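Local coordinates for acylneuraminate lyase (Mycoplasma synoviae, PDB 4N4P), which is an acylneuraminate lyase of the dihydrodipicolinate synthetase family, with a TIM-barrel fold and four chains in its assembly, at residues A[17-20]-A[21-25]; A[56-59]-A[60-63]; A[85-88]-A[89-92]; A[258-261]-A[262-266]. One frame throughout, in Å; residues are numbered along the deposited sequence.

In the fold
The four contacts follow one another along a single TIM barrel, whose eight parallel strands come in chain order from 9-12 to 206-209. Contact 1 lies in the loop from strand 9-12 to helix 26-39; contacts 2 and 3 start helices 59-73 and 88-100, after strands 44-47 and 78-82; contact 4 ends helix 253-263, beyond the last strand. Neighbours touch: the centres of contacts 1 and 2 lie about 12 Å apart, as do those of 2 and 3, while those of 1 and 4 are about 15 Å apart. Contacts 3 and 4, about 32 Å apart centre to centre, are the extremes. The chain thus brings its late helix 253-263 back beside its first barrel loop.

Contact 1. Residues A[17-20]-A[21-25]; sequences PFTK and DGKLH
The F18 ring turns an edge to the opposing backbone: K23 O lies in its plane, 3.9 Å from F18 CD1, and L24 CA approaches the same edge. From CE1 the F18 ring also reaches the L24 methyl CD1 at 4.2 Å. The imidazole of H25 meets the methyl CG2 of T19 at a slant, and its NE2 is hydrogen-bonded to D267. These groups sit on a hairpin-like loop of the TIM barrel, between strand 9-12 and helix 26-39, which reverses through a type I beta turn from T19 to G22. G22 N closes the turn on T19 O. A single beta bridge pairs F18 with L24: T19 N donates to K23 O, and H25 N to P17 O. H25 is also the N-cap of the helix that follows.

T19 links the turn to its flank. With chi1 at 66°, T19 OG1 stands between its own backbone N and carbonyl carbon, where it accepts from K23 N (3.0 Å) and donates to D21 OD1. K20 extends away to a salt bridge with D280, and F18 packs on L57 as well. G22, the last residue of the turn, has a positive phi of 95°. D21 OD1 takes two donors: T19 OG1 comes from the anti side at 2.6 Å, 28° out of the carboxylate plane, whereas K23 NZ is received on the syn lone pair of D21 OD1, at 2.8 Å, in a salt bridge.

Contact 2. Residues A[56-59]-A[60-63]; sequences LLSF and EDKK
F59 and K63 cross obliquely, the lysine chain passing over one face of the phenyl ring. K63 CD stands 4.3 Å from the ring centroid of F59 and 14° off the ring normal, which qualifies as a CH-pi contact; K63 CE then travels toward the rim, 3.5 Å from CZ of F59. Beyond the rim, K63 NZ forms a salt bridge with OE2 of E60 at 3.1 Å, arriving from above the carboxylate plane. A bend at chi2 (-67°) folds the E60 chain round to meet it.

S58 and D61 each take a backbone N-H from the other with their side chain. D61 N donates to OG of S58 at 3.0 Å, and S58 N returns a bond to OD2 of D61 at 3.1 Å, meeting the carboxylate from 38° above its plane. This reciprocal pair is a capping box at the start of helix 59-73 in the TIM barrel, with S58 as the N-cap. The same carboxylate oxygen has a second partner, the salt bridge to R272, so it is probably held in its negative form.

Before the cap, L57 is buried against both D61 and K62. Its CD2 lies 3.6 Å from CB of D61, while L57 CB rests against K62 CG at 3.7 Å. K62 continues as an extended chain, and its CE comes within 3.4 Å of the carbonyl oxygen of L57.

Contact 3. Residues A[85-88]-A[89-92]; sequences SLNI and EETK
N87 swings its amide over E90 because CG is anti to the backbone N (chi1 -169°), while the E90 chain is extended beyond CG. The two side chains cross at about a right angle, yet their flat ends stack: amide and carboxylate planes are only 4° apart, with ND2 of N87 3.3 Å from CD of E90. This is face contact, since the angle from N87 ND2 to E90 OE2 is too poor for a hydrogen bond. OD1 of N87 instead receives E90 N at 3.0 Å, in a nearly straight bond (171°) that comes from above the amide plane.

T91 bonds N87 O twice, through its N and through OG1 at 2.9 Å. A water joins T91 OG1, to which it donates at 2.7 Å, with S85 OG. That serine oxygen also accepts from N87 N, forming an ST turn which precedes the cap. Further along, K92 NZ reaches OE1 of E89 in a salt bridge of 3.1 Å, and E89 packs against K273 of a second subunit. The bond from E90 N to N87 OD1 makes N87 the N-cap of helix 88-100, one of the helices of the TIM barrel.

Contact 4. Residues A[258-261]-A[262-266]; sequences KAIM and RLHGV
The carbonyl oxygen of I260 receives H264 ND1 at 2.8 Å, almost straight (170°), and lies only 5° out of the imidazole plane, at the ring edge. The donor nevertheless stands above the carbonyl plane of I260. The two side chains lie side by side and point the same way, bringing CG2 of I260 to 3.8 Å from CE1 of H264. The backbone N of H264 contributes two further bonds, to I260 O and M261 O, both weak.

Two residues earlier, R262 folds along the helix surface. A bend at chi3 (-55°) lays its guanidinium over A259, about one turn before it; A259 CA sits 3.5 Å above the guanidinium plane and toward the rim, and R262 NH2 comes 3.6 Å from A259 CB. The guanidinium is further positioned by a cation-pi contact with Y270. K258, extended, carries its NZ away to a salt bridge with E53 and to the carbonyl oxygens of T16 and Y270.

Where the chain leaves the helix, V266 N reaches back to M261 O at 3.0 Å. Alongside this bond, M261 CB packs on V266 CB at 3.9 Å. Both side chains rest on V32 and F35 of helix 26-39. G265 N bonds R262 O at 2.9 Å, and with positive phi at G265 this bond and that of V266 N make a Schellman motif terminating helix 253-263.

Contact 1. Residues A[17-20]-A[21-25]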
ATOM      1  N   PRO A  17     -13.815 -28.213  15.351  1.00 11.43           N
ATOM      2  CA  PRO A  17     -14.967 -28.050  16.233  1.00 11.44           C
ATOM      3  C   PRO A  17     -14.625 -27.717  17.681  1.00 11.33           C
ATOM      4  O   PRO A  17     -13.788 -28.373  18.299  1.00 12.09           O
ATOM      5  CB  PRO A  17     -15.665 -29.412  16.140  1.00 12.45           C
ATOM      6  CG  PRO A  17     -15.337 -29.845  14.751  1.00 12.19           C
ATOM      7  CD  PRO A  17     -13.859 -29.525  14.687  1.00 11.84           C
ATOM      8  N   PHE A  18     -15.262 -26.677  18.205  1.00 11.14           N
ATOM      9  CA  PHE A  18     -15.179 -26.401  19.635  1.00 12.29           C
ATOM     10  C   PHE A  18     -16.578 -26.346  20.198  1.00 12.86           C
ATOM     11  O   PHE A  18     -17.518 -26.006  19.493  1.00 12.89           O
ATOM     12  CB  PHE A  18     -14.517 -25.048  19.913  1.00 11.25           C
ATOM     13  CG  PHE A  18     -13.150 -24.884  19.306  1.00 13.97           C
ATOM     14  CD1 PHE A  18     -12.058 -25.606  19.785  1.00 12.66           C
ATOM     15  CD2 PHE A  18     -12.951 -23.973  18.273  1.00 10.31           C
ATOM     16  CE1 PHE A  18     -10.794 -25.430  19.224  1.00 14.86           C
ATOM     17  CE2 PHE A  18     -11.702 -23.782  17.719  1.00 13.12           C
ATOM     18  CZ  PHE A  18     -10.618 -24.524  18.180  1.00 12.17           C
ATOM     19  N   THR A  19     -16.714 -26.672  21.480  1.00 14.68           N
ATOM     20  CA  THR A  19     -18.000 -26.524  22.166  1.00 15.52           C
ATOM     21  C   THR A  19     -18.295 -25.050  22.339  1.00 16.44           C
ATOM     22  O   THR A  19     -17.403 -24.218  22.210  1.00 16.68           O
ATOM     23  CB  THR A  19     -17.981 -27.206  23.564  1.00 15.16           C
ATOM     24  OG1 THR A  19     -17.060 -26.523  24.400  1.00 16.26           O
ATOM     25  CG2 THR A  19     -17.543 -28.666  23.425  1.00 15.79           C
ATOM     26  N   LYS A  20     -19.551 -24.720  22.629  1.00 18.21           N
ATOM     27  CA  LYS A  20     -19.921 -23.327  22.866  1.00 20.17           C
ATOM     28  C   LYS A  20     -19.018 -22.664  23.879  1.00 20.52           C
ATOM     29  O   LYS A  20     -18.688 -21.485  23.740  1.00 20.52           O
ATOM     30  CB  LYS A  20     -21.362 -23.206  23.339  1.00 20.84           C
ATOM     31  CG  LYS A  20     -22.389 -23.417  22.270  1.00 23.41           C
ATOM     32  CD  LYS A  20     -23.789 -23.176  22.842  1.00 27.71           C
ATOM     33  CE  LYS A  20     -24.866 -23.446  21.804  1.00 31.07           C
ATOM     34  NZ  LYS A  20     -25.417 -22.175  21.280  1.00 34.73           N
ATOM     35  N   ASP A  21     -18.594 -23.416  24.889  1.00 21.52           N
ATOM     36  CA  ASP A  21     -17.761 -22.807  25.907  1.00 22.81           C
ATOM     37  C   ASP A  21     -16.269 -22.919  25.624  1.00 22.63           C
ATOM     38  O   ASP A  21     -15.453 -22.629  26.490  1.00 22.35           O
ATOM     39  CB  ASP A  21     -18.130 -23.267  27.328  1.00 24.03           C
ATOM     40  CG  ASP A  21     -17.979 -24.757  27.536  1.00 27.43           C
ATOM     41  OD1 ASP A  21     -17.321 -25.465  26.733  1.00 32.08           O
ATOM     42  OD2 ASP A  21     -18.540 -25.238  28.545  1.00 34.19           O
ATOM     43  N   GLY A  22     -15.922 -23.369  24.416  1.00 21.64           N
ATOM     44  CA  GLY A  22     -14.541 -23.288  23.950  1.00 21.09           C
ATOM     45  C   GLY A  22     -13.649 -24.499  24.138  1.00 20.59           C
ATOM     46  O   GLY A  22     -12.450 -24.383  23.944  1.00 21.02           O
ATOM     47  N   LYS A  23     -14.197 -25.637  24.558  1.00 20.23           N
ATOM     48  CA  LYS A  23     -13.387 -26.851  24.695  1.00 19.75           C
ATOM     49  C   LYS A  23     -13.235 -27.487  23.318  1.00 18.24           C
ATOM     50  O   LYS A  23     -14.176 -27.457  22.536  1.00 17.77           O
ATOM     51  CB  LYS A  23     -14.065 -27.864  25.615  1.00 20.70           C
ATOM     52  CG  LYS A  23     -14.213 -27.417  27.083  1.00 25.24           C
ATOM     53  CD  LYS A  23     -14.711 -28.583  27.989  1.00 29.49           C
ATOM     54  CE  LYS A  23     -16.090 -29.128  27.573  1.00 32.03           C
ATOM     55  NZ  LYS A  23     -17.154 -28.073  27.623  1.00 33.14           N
ATOM     56  N   LEU A  24     -12.087 -28.096  23.032  1.00 17.01           N
ATOM     57  CA  LEU A  24     -12.000 -28.931  21.824  1.00 16.44           C
ATOM     58  C   LEU A  24     -13.108 -29.976  21.822  1.00 16.55           C
ATOM     59  O   LEU A  24     -13.250 -30.753  22.792  1.00 16.48           O
ATOM     60  CB  LEU A  24     -10.640 -29.633  21.722  1.00 16.29           C
ATOM     61  CG  LEU A  24     -10.435 -30.467  20.458  1.00 15.73           C
ATOM     62  CD1 LEU A  24     -10.506 -29.580  19.210  1.00 15.12           C
ATOM     63  CD2 LEU A  24      -9.096 -31.173  20.546  1.00 12.69           C
ATOM     64  N   HIS A  25     -13.907 -30.002  20.760  1.00 15.48           N
ATOM     65  CA  HIS A  25     -14.987 -30.984  20.661  1.00 15.84           C
ATOM     66  C   HIS A  25     -14.551 -32.222  19.861  1.00 15.65           C
ATOM     67  O   HIS A  25     -14.668 -32.269  18.629  1.00 14.06           O
ATOM     68  CB  HIS A  25     -16.265 -30.360  20.105  1.00 15.89           C
ATOM     69  CG  HIS A  25     -17.438 -31.287  20.132  1.00 17.99           C
ATOM     70  ND1 HIS A  25     -17.706 -32.117  21.203  1.00 21.25           N
ATOM     71  CD2 HIS A  25     -18.419 -31.505  19.231  1.00 18.74           C
ATOM     72  CE1 HIS A  25     -18.793 -32.822  20.946  1.00 20.85           C
ATOM     73  NE2 HIS A  25     -19.247 -32.466  19.756  1.00 19.94           N
TER

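Contact 2. Residues A[56-59]-A[60-63]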
ATOM      1  N   LEU A  56      -5.542 -20.633  17.973  1.00 12.59           N
ATOM      2  CA  LEU A  56      -6.396 -20.691  19.149  1.00 12.77           C
ATOM      3  C   LEU A  56      -6.362 -22.068  19.793  1.00 12.81           C
ATOM      4  O   LEU A  56      -7.071 -22.330  20.770  1.00 12.75           O
ATOM      5  CB  LEU A  56      -7.844 -20.321  18.777  1.00 12.25           C
ATOM      6  CG  LEU A  56      -7.981 -19.028  17.985  1.00 12.48           C
ATOM      7  CD1 LEU A  56      -9.449 -18.691  17.716  1.00 11.40           C
ATOM      8  CD2 LEU A  56      -7.294 -17.886  18.696  1.00 11.67           C
ATOM      9  N   LEU A  57      -5.550 -22.954  19.223  1.00 11.35           N
ATOM     10  CA  LEU A  57      -5.352 -24.294  19.774  1.00 11.08           C
ATOM     11  C   LEU A  57      -4.148 -24.376  20.692  1.00 11.38           C
ATOM     12  O   LEU A  57      -3.087 -23.860  20.349  1.00 11.88           O
ATOM     13  CB  LEU A  57      -5.089 -25.302  18.630  1.00 11.09           C
ATOM     14  CG  LEU A  57      -6.257 -25.552  17.679  1.00  9.48           C
ATOM     15  CD1 LEU A  57      -5.828 -26.458  16.524  1.00  8.96           C
ATOM     16  CD2 LEU A  57      -7.370 -26.185  18.509  1.00 10.52           C
ATOM     17  N   SER A  58      -4.278 -25.084  21.820  1.00 11.52           N
ATOM     18  CA  SER A  58      -3.093 -25.424  22.615  1.00 12.09           C
ATOM     19  C   SER A  58      -2.282 -26.472  21.860  1.00 12.48           C
ATOM     20  O   SER A  58      -2.797 -27.129  20.926  1.00 12.29           O
ATOM     21  CB  SER A  58      -3.484 -25.959  23.995  1.00 12.87           C
ATOM     22  OG  SER A  58      -4.076 -27.241  23.891  1.00 12.86           O
ATOM     23  N   PHE A  59      -1.028 -26.632  22.262  1.00 12.79           N
ATOM     24  CA  PHE A  59      -0.167 -27.669  21.716  1.00 12.44           C
ATOM     25  C   PHE A  59      -0.820 -29.039  21.838  1.00 13.18           C
ATOM     26  O   PHE A  59      -0.841 -29.811  20.878  1.00 13.52           O
ATOM     27  CB  PHE A  59       1.172 -27.631  22.438  1.00 13.31           C
ATOM     28  CG  PHE A  59       2.155 -28.679  21.978  1.00 12.25           C
ATOM     29  CD1 PHE A  59       2.435 -28.860  20.628  1.00 14.61           C
ATOM     30  CD2 PHE A  59       2.812 -29.463  22.911  1.00 14.85           C
ATOM     31  CE1 PHE A  59       3.360 -29.821  20.229  1.00 15.85           C
ATOM     32  CE2 PHE A  59       3.733 -30.424  22.519  1.00 17.30           C
ATOM     33  CZ  PHE A  59       4.005 -30.600  21.174  1.00 17.39           C
ATOM     34  N   GLU A  60      -1.377 -29.324  23.010  1.00 13.59           N
ATOM     35  CA  GLU A  60      -2.091 -30.573  23.242  1.00 14.87           C
ATOM     36  C   GLU A  60      -3.341 -30.734  22.361  1.00 14.31           C
ATOM     37  O   GLU A  60      -3.632 -31.849  21.892  1.00 14.83           O
ATOM     38  CB  GLU A  60      -2.429 -30.724  24.733  1.00 15.50           C
ATOM     39  CG  GLU A  60      -1.185 -30.984  25.601  1.00 20.19           C
ATOM     40  CD  GLU A  60      -0.524 -32.338  25.325  1.00 26.87           C
ATOM     41  OE1 GLU A  60      -1.263 -33.338  25.127  1.00 29.99           O
ATOM     42  OE2 GLU A  60       0.729 -32.406  25.299  1.00 28.48           O
ATOM     43  N   ASP A  61      -4.061 -29.635  22.124  1.00 13.73           N
ATOM     44  CA  ASP A  61      -5.223 -29.646  21.217  1.00 13.99           C
ATOM     45  C   ASP A  61      -4.765 -30.049  19.791  1.00 13.37           C
ATOM     46  O   ASP A  61      -5.452 -30.829  19.105  1.00 13.52           O
ATOM     47  CB  ASP A  61      -5.893 -28.264  21.097  1.00 13.94           C
ATOM     48  CG  ASP A  61      -6.703 -27.820  22.330  1.00 17.95           C
ATOM     49  OD1 ASP A  61      -7.202 -28.648  23.144  1.00 17.55           O
ATOM     50  OD2 ASP A  61      -6.892 -26.575  22.426  1.00 19.65           O
ATOM     51  N   LYS A  62      -3.641 -29.478  19.341  1.00 12.71           N
ATOM     52  CA  LYS A  62      -3.110 -29.729  17.986  1.00 12.44           C
ATOM     53  C   LYS A  62      -2.800 -31.210  17.787  1.00 12.68           C
ATOM     54  O   LYS A  62      -3.205 -31.825  16.795  1.00 12.05           O
ATOM     55  CB  LYS A  62      -1.875 -28.881  17.704  1.00 11.80           C
ATOM     56  CG  LYS A  62      -2.178 -27.379  17.618  1.00 10.91           C
ATOM     57  CD  LYS A  62      -0.906 -26.572  17.556  1.00 11.32           C
ATOM     58  CE  LYS A  62      -1.161 -25.097  17.820  1.00 11.32           C
ATOM     59  NZ  LYS A  62       0.073 -24.276  17.585  1.00 10.37           N
ATOM     60  N   LYS A  63      -2.122 -31.800  18.768  1.00 12.43           N
ATOM     61  CA  LYS A  63      -1.826 -33.227  18.721  1.00 13.13           C
ATOM     62  C   LYS A  63      -3.090 -34.055  18.705  1.00 12.58           C
ATOM     63  O   LYS A  63      -3.161 -35.037  17.985  1.00 12.00           O
ATOM     64  CB  LYS A  63      -1.011 -33.637  19.944  1.00 13.40           C
ATOM     65  CG  LYS A  63       0.381 -33.097  20.004  1.00 17.10           C
ATOM     66  CD  LYS A  63       0.775 -33.221  21.485  1.00 21.78           C
ATOM     67  CE  LYS A  63       2.211 -33.518  21.635  1.00 26.09           C
ATOM     68  NZ  LYS A  63       2.526 -33.662  23.096  1.00 24.35           N
TER

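Contact 3. Residues A[85-88]-A[89-92]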
ATOM      1  N   SER A  85       4.136 -22.570  13.725  1.00 13.35           N
ATOM      2  CA  SER A  85       3.855 -21.509  14.704  1.00 14.38           C
ATOM      3  C   SER A  85       5.201 -20.898  15.081  1.00 14.59           C
ATOM      4  O   SER A  85       6.250 -21.283  14.546  1.00 15.67           O
ATOM      5  CB  SER A  85       3.121 -22.033  15.962  1.00 14.42           C
ATOM      6  OG  SER A  85       3.989 -22.776  16.827  1.00 15.30           O
ATOM      7  N   LEU A  86       5.205 -19.964  16.022  1.00 14.40           N
ATOM      8  CA  LEU A  86       6.466 -19.378  16.425  1.00 14.49           C
ATOM      9  C   LEU A  86       7.225 -20.266  17.413  1.00 15.28           C
ATOM     10  O   LEU A  86       8.386 -19.993  17.725  1.00 15.43           O
ATOM     11  CB  LEU A  86       6.254 -17.991  17.005  1.00 14.98           C
ATOM     12  CG  LEU A  86       5.839 -16.911  16.016  1.00 14.03           C
ATOM     13  CD1 LEU A  86       5.411 -15.660  16.787  1.00 16.59           C
ATOM     14  CD2 LEU A  86       6.934 -16.612  14.986  1.00 14.69           C
ATOM     15  N   ASN A  87       6.574 -21.326  17.887  1.00 15.41           N
ATOM     16  CA  ASN A  87       7.225 -22.266  18.788  1.00 15.91           C
ATOM     17  C   ASN A  87       7.882 -23.355  17.964  1.00 16.50           C
ATOM     18  O   ASN A  87       7.224 -24.292  17.531  1.00 15.44           O
ATOM     19  CB  ASN A  87       6.244 -22.872  19.796  1.00 15.65           C
ATOM     20  CG  ASN A  87       6.949 -23.633  20.904  1.00 16.02           C
ATOM     21  OD1 ASN A  87       7.905 -24.371  20.653  1.00 17.89           O
ATOM     22  ND2 ASN A  87       6.478 -23.462  22.145  1.00 18.60           N
ATOM     23  N   ILE A  88       9.185 -23.222  17.751  1.00 17.27           N
ATOM     24  CA  ILE A  88       9.889 -24.147  16.880  1.00 18.98           C
ATOM     25  C   ILE A  88       9.957 -25.573  17.445  1.00 18.64           C
ATOM     26  O   ILE A  88       9.804 -26.555  16.695  1.00 18.09           O
ATOM     27  CB  ILE A  88      11.309 -23.630  16.548  1.00 19.75           C
ATOM     28  CG1 ILE A  88      11.292 -22.150  16.087  1.00 22.57           C
ATOM     29  CG2 ILE A  88      12.030 -24.558  15.580  1.00 20.78           C
ATOM     30  CD1 ILE A  88      10.122 -21.684  15.198  1.00 22.50           C
ATOM     31  N   GLU A  89      10.169 -25.714  18.754  1.00 18.36           N
ATOM     32  CA  GLU A  89      10.301 -27.074  19.302  1.00 18.31           C
ATOM     33  C   GLU A  89       8.977 -27.829  19.237  1.00 16.35           C
ATOM     34  O   GLU A  89       8.938 -29.030  18.963  1.00 16.60           O
ATOM     35  CB  GLU A  89      10.890 -27.061  20.732  1.00 19.79           C
ATOM     36  CG  GLU A  89      12.211 -26.253  20.880  1.00 23.57           C
ATOM     37  CD  GLU A  89      13.394 -26.724  19.991  1.00 30.38           C
ATOM     38  OE1 GLU A  89      13.507 -27.939  19.650  1.00 28.93           O
ATOM     39  OE2 GLU A  89      14.229 -25.842  19.646  1.00 32.60           O
ATOM     40  N   GLU A  90       7.879 -27.129  19.488  1.00 15.18           N
ATOM     41  CA  GLU A  90       6.556 -27.723  19.314  1.00 13.37           C
ATOM     42  C   GLU A  90       6.290 -28.122  17.854  1.00 12.30           C
ATOM     43  O   GLU A  90       5.779 -29.204  17.600  1.00 12.58           O
ATOM     44  CB  GLU A  90       5.464 -26.786  19.827  1.00 13.55           C
ATOM     45  CG  GLU A  90       5.438 -26.717  21.352  1.00 14.41           C
ATOM     46  CD  GLU A  90       4.307 -25.873  21.876  1.00 18.09           C
ATOM     47  OE1 GLU A  90       3.580 -25.255  21.051  1.00 14.83           O
ATOM     48  OE2 GLU A  90       4.141 -25.861  23.126  1.00 16.12           O
ATOM     49  N   THR A  91       6.639 -27.246  16.913  1.00 12.71           N
ATOM     50  CA  THR A  91       6.486 -27.525  15.483  1.00 12.13           C
ATOM     51  C   THR A  91       7.210 -28.818  15.055  1.00 12.49           C
ATOM     52  O   THR A  91       6.639 -29.668  14.362  1.00 12.52           O
ATOM     53  CB  THR A  91       6.961 -26.316  14.668  1.00 12.00           C
ATOM     54  OG1 THR A  91       6.156 -25.177  15.019  1.00 12.23           O
ATOM     55  CG2 THR A  91       6.843 -26.580  13.148  1.00 12.70           C
ATOM     56  N   LYS A  92       8.442 -28.993  15.534  1.00 12.74           N
ATOM     57  CA  LYS A  92       9.204 -30.223  15.285  1.00 13.42           C
ATOM     58  C   LYS A  92       8.519 -31.482  15.839  1.00 13.34           C
ATOM     59  O   LYS A  92       8.474 -32.514  15.167  1.00 12.95           O
ATOM     60  CB  LYS A  92      10.622 -30.092  15.849  1.00 14.20           C
ATOM     61  CG  LYS A  92      11.451 -28.992  15.207  1.00 16.29           C
ATOM     62  CD  LYS A  92      12.665 -28.657  16.070  1.00 21.75           C
ATOM     63  CE  LYS A  92      13.649 -29.818  16.126  1.00 24.78           C
ATOM     64  NZ  LYS A  92      14.554 -29.690  17.312  1.00 28.19           N
TER
HETATM   65  O   HOH W   1       3.623 -25.201  16.043  1.00 13.64           O

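Contact 4. Residues A[258-261]-A[262-266]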
ATOM      1  N   LYS A 258     -19.199 -23.511  10.046  1.00  8.25           N
ATOM      2  CA  LYS A 258     -19.646 -24.389  11.134  1.00  9.00           C
ATOM      3  C   LYS A 258     -21.165 -24.450  11.187  1.00  9.07           C
ATOM      4  O   LYS A 258     -21.733 -25.533  11.305  1.00  9.87           O
ATOM      5  CB  LYS A 258     -19.028 -23.960  12.471  1.00  9.24           C
ATOM      6  CG  LYS A 258     -17.556 -24.433  12.593  1.00  8.88           C
ATOM      7  CD  LYS A 258     -16.848 -23.821  13.784  1.00 10.71           C
ATOM      8  CE  LYS A 258     -15.376 -24.274  13.806  1.00 10.03           C
ATOM      9  NZ  LYS A 258     -14.632 -23.922  15.100  1.00 11.30           N
ATOM     10  N   ALA A 259     -21.820 -23.304  11.021  1.00  8.89           N
ATOM     11  CA  ALA A 259     -23.285 -23.259  11.009  1.00  8.75           C
ATOM     12  C   ALA A 259     -23.901 -24.078   9.885  1.00  8.71           C
ATOM     13  O   ALA A 259     -24.938 -24.749  10.065  1.00  7.76           O
ATOM     14  CB  ALA A 259     -23.773 -21.811  10.934  1.00  8.34           C
ATOM     15  N   ILE A 260     -23.267 -24.019   8.714  1.00  8.46           N
ATOM     16  CA  ILE A 260     -23.732 -24.811   7.568  1.00  9.52           C
ATOM     17  C   ILE A 260     -23.601 -26.291   7.874  1.00 10.18           C
ATOM     18  O   ILE A 260     -24.527 -27.064   7.644  1.00 10.72           O
ATOM     19  CB  ILE A 260     -23.033 -24.395   6.259  1.00  9.20           C
ATOM     20  CG1 ILE A 260     -23.483 -22.969   5.894  1.00  8.86           C
ATOM     21  CG2 ILE A 260     -23.358 -25.404   5.117  1.00 11.25           C
ATOM     22  CD1 ILE A 260     -22.585 -22.269   4.826  1.00  7.34           C
ATOM     23  N   MET A 261     -22.459 -26.680   8.423  1.00 10.90           N
ATOM     24  CA  MET A 261     -22.283 -28.066   8.834  1.00 11.27           C
ATOM     25  C   MET A 261     -23.325 -28.481   9.858  1.00 11.62           C
ATOM     26  O   MET A 261     -23.956 -29.531   9.677  1.00 12.26           O
ATOM     27  CB  MET A 261     -20.870 -28.320   9.334  1.00 11.17           C
ATOM     28  CG  MET A 261     -19.864 -28.254   8.209  1.00 11.00           C
ATOM     29  SD  MET A 261     -18.262 -28.772   8.821  1.00 12.83           S
ATOM     30  CE  MET A 261     -17.173 -28.345   7.452  1.00 13.08           C
ATOM     31  N   ARG A 262     -23.533 -27.656  10.892  1.00 12.36           N
ATOM     32  CA  ARG A 262     -24.557 -27.965  11.913  1.00 13.45           C
ATOM     33  C   ARG A 262     -25.937 -28.146  11.304  1.00 13.47           C
ATOM     34  O   ARG A 262     -26.679 -29.058  11.687  1.00 13.92           O
ATOM     35  CB  ARG A 262     -24.622 -26.881  12.992  1.00 13.20           C
ATOM     36  CG  ARG A 262     -23.371 -26.824  13.864  1.00 13.29           C
ATOM     37  CD  ARG A 262     -23.669 -26.063  15.156  1.00 13.54           C
ATOM     38  NE  ARG A 262     -24.209 -24.729  14.910  1.00 12.06           N
ATOM     39  CZ  ARG A 262     -23.473 -23.641  14.661  1.00 13.22           C
ATOM     40  NH1 ARG A 262     -22.138 -23.715  14.559  1.00 14.05           N
ATOM     41  NH2 ARG A 262     -24.079 -22.476  14.461  1.00  9.69           N
ATOM     42  N   LEU A 263     -26.286 -27.265  10.367  1.00 13.65           N
ATOM     43  CA  LEU A 263     -27.543 -27.351   9.606  1.00 14.40           C
ATOM     44  C   LEU A 263     -27.671 -28.690   8.873  1.00 14.55           C
ATOM     45  O   LEU A 263     -28.783 -29.173   8.664  1.00 14.63           O
ATOM     46  CB  LEU A 263     -27.647 -26.196   8.598  1.00 13.98           C
ATOM     47  CG  LEU A 263     -28.886 -26.113   7.700  1.00 16.61           C
ATOM     48  CD1 LEU A 263     -30.137 -25.867   8.564  1.00 15.72           C
ATOM     49  CD2 LEU A 263     -28.698 -25.000   6.633  1.00 15.80           C
ATOM     50  N   HIS A 264     -26.542 -29.276   8.480  1.00 15.03           N
ATOM     51  CA  HIS A 264     -26.546 -30.582   7.805  1.00 15.71           C
ATOM     52  C   HIS A 264     -26.379 -31.755   8.789  1.00 16.12           C
ATOM     53  O   HIS A 264     -26.035 -32.874   8.367  1.00 15.95           O
ATOM     54  CB  HIS A 264     -25.458 -30.617   6.739  1.00 16.65           C
ATOM     55  CG  HIS A 264     -25.787 -29.786   5.543  1.00 17.48           C
ATOM     56  ND1 HIS A 264     -25.670 -28.411   5.535  1.00 20.94           N
ATOM     57  CD2 HIS A 264     -26.279 -30.131   4.333  1.00 21.06           C
ATOM     58  CE1 HIS A 264     -26.058 -27.948   4.359  1.00 19.36           C
ATOM     59  NE2 HIS A 264     -26.430 -28.972   3.612  1.00 21.88           N
ATOM     60  N   GLY A 265     -26.606 -31.464  10.072  1.00 14.94           N
ATOM     61  CA  GLY A 265     -26.581 -32.458  11.179  1.00 15.93           C
ATOM     62  C   GLY A 265     -25.187 -32.866  11.645  1.00 15.96           C
ATOM     63  O   GLY A 265     -25.016 -33.906  12.332  1.00 16.60           O
ATOM     64  N   VAL A 266     -24.185 -32.071  11.263  1.00 14.22           N
ATOM     65  CA  VAL A 266     -22.792 -32.354  11.605  1.00 14.08           C
ATOM     66  C   VAL A 266     -22.432 -31.562  12.864  1.00 13.86           C
ATOM     67  O   VAL A 266     -22.618 -30.351  12.918  1.00 14.24           O
ATOM     68  CB  VAL A 266     -21.833 -31.971  10.428  1.00 12.94           C
ATOM     69  CG1 VAL A 266     -20.364 -32.268  10.776  1.00 15.43           C
ATOM     70  CG2 VAL A 266     -22.238 -32.710   9.155  1.00 13.69           C
TER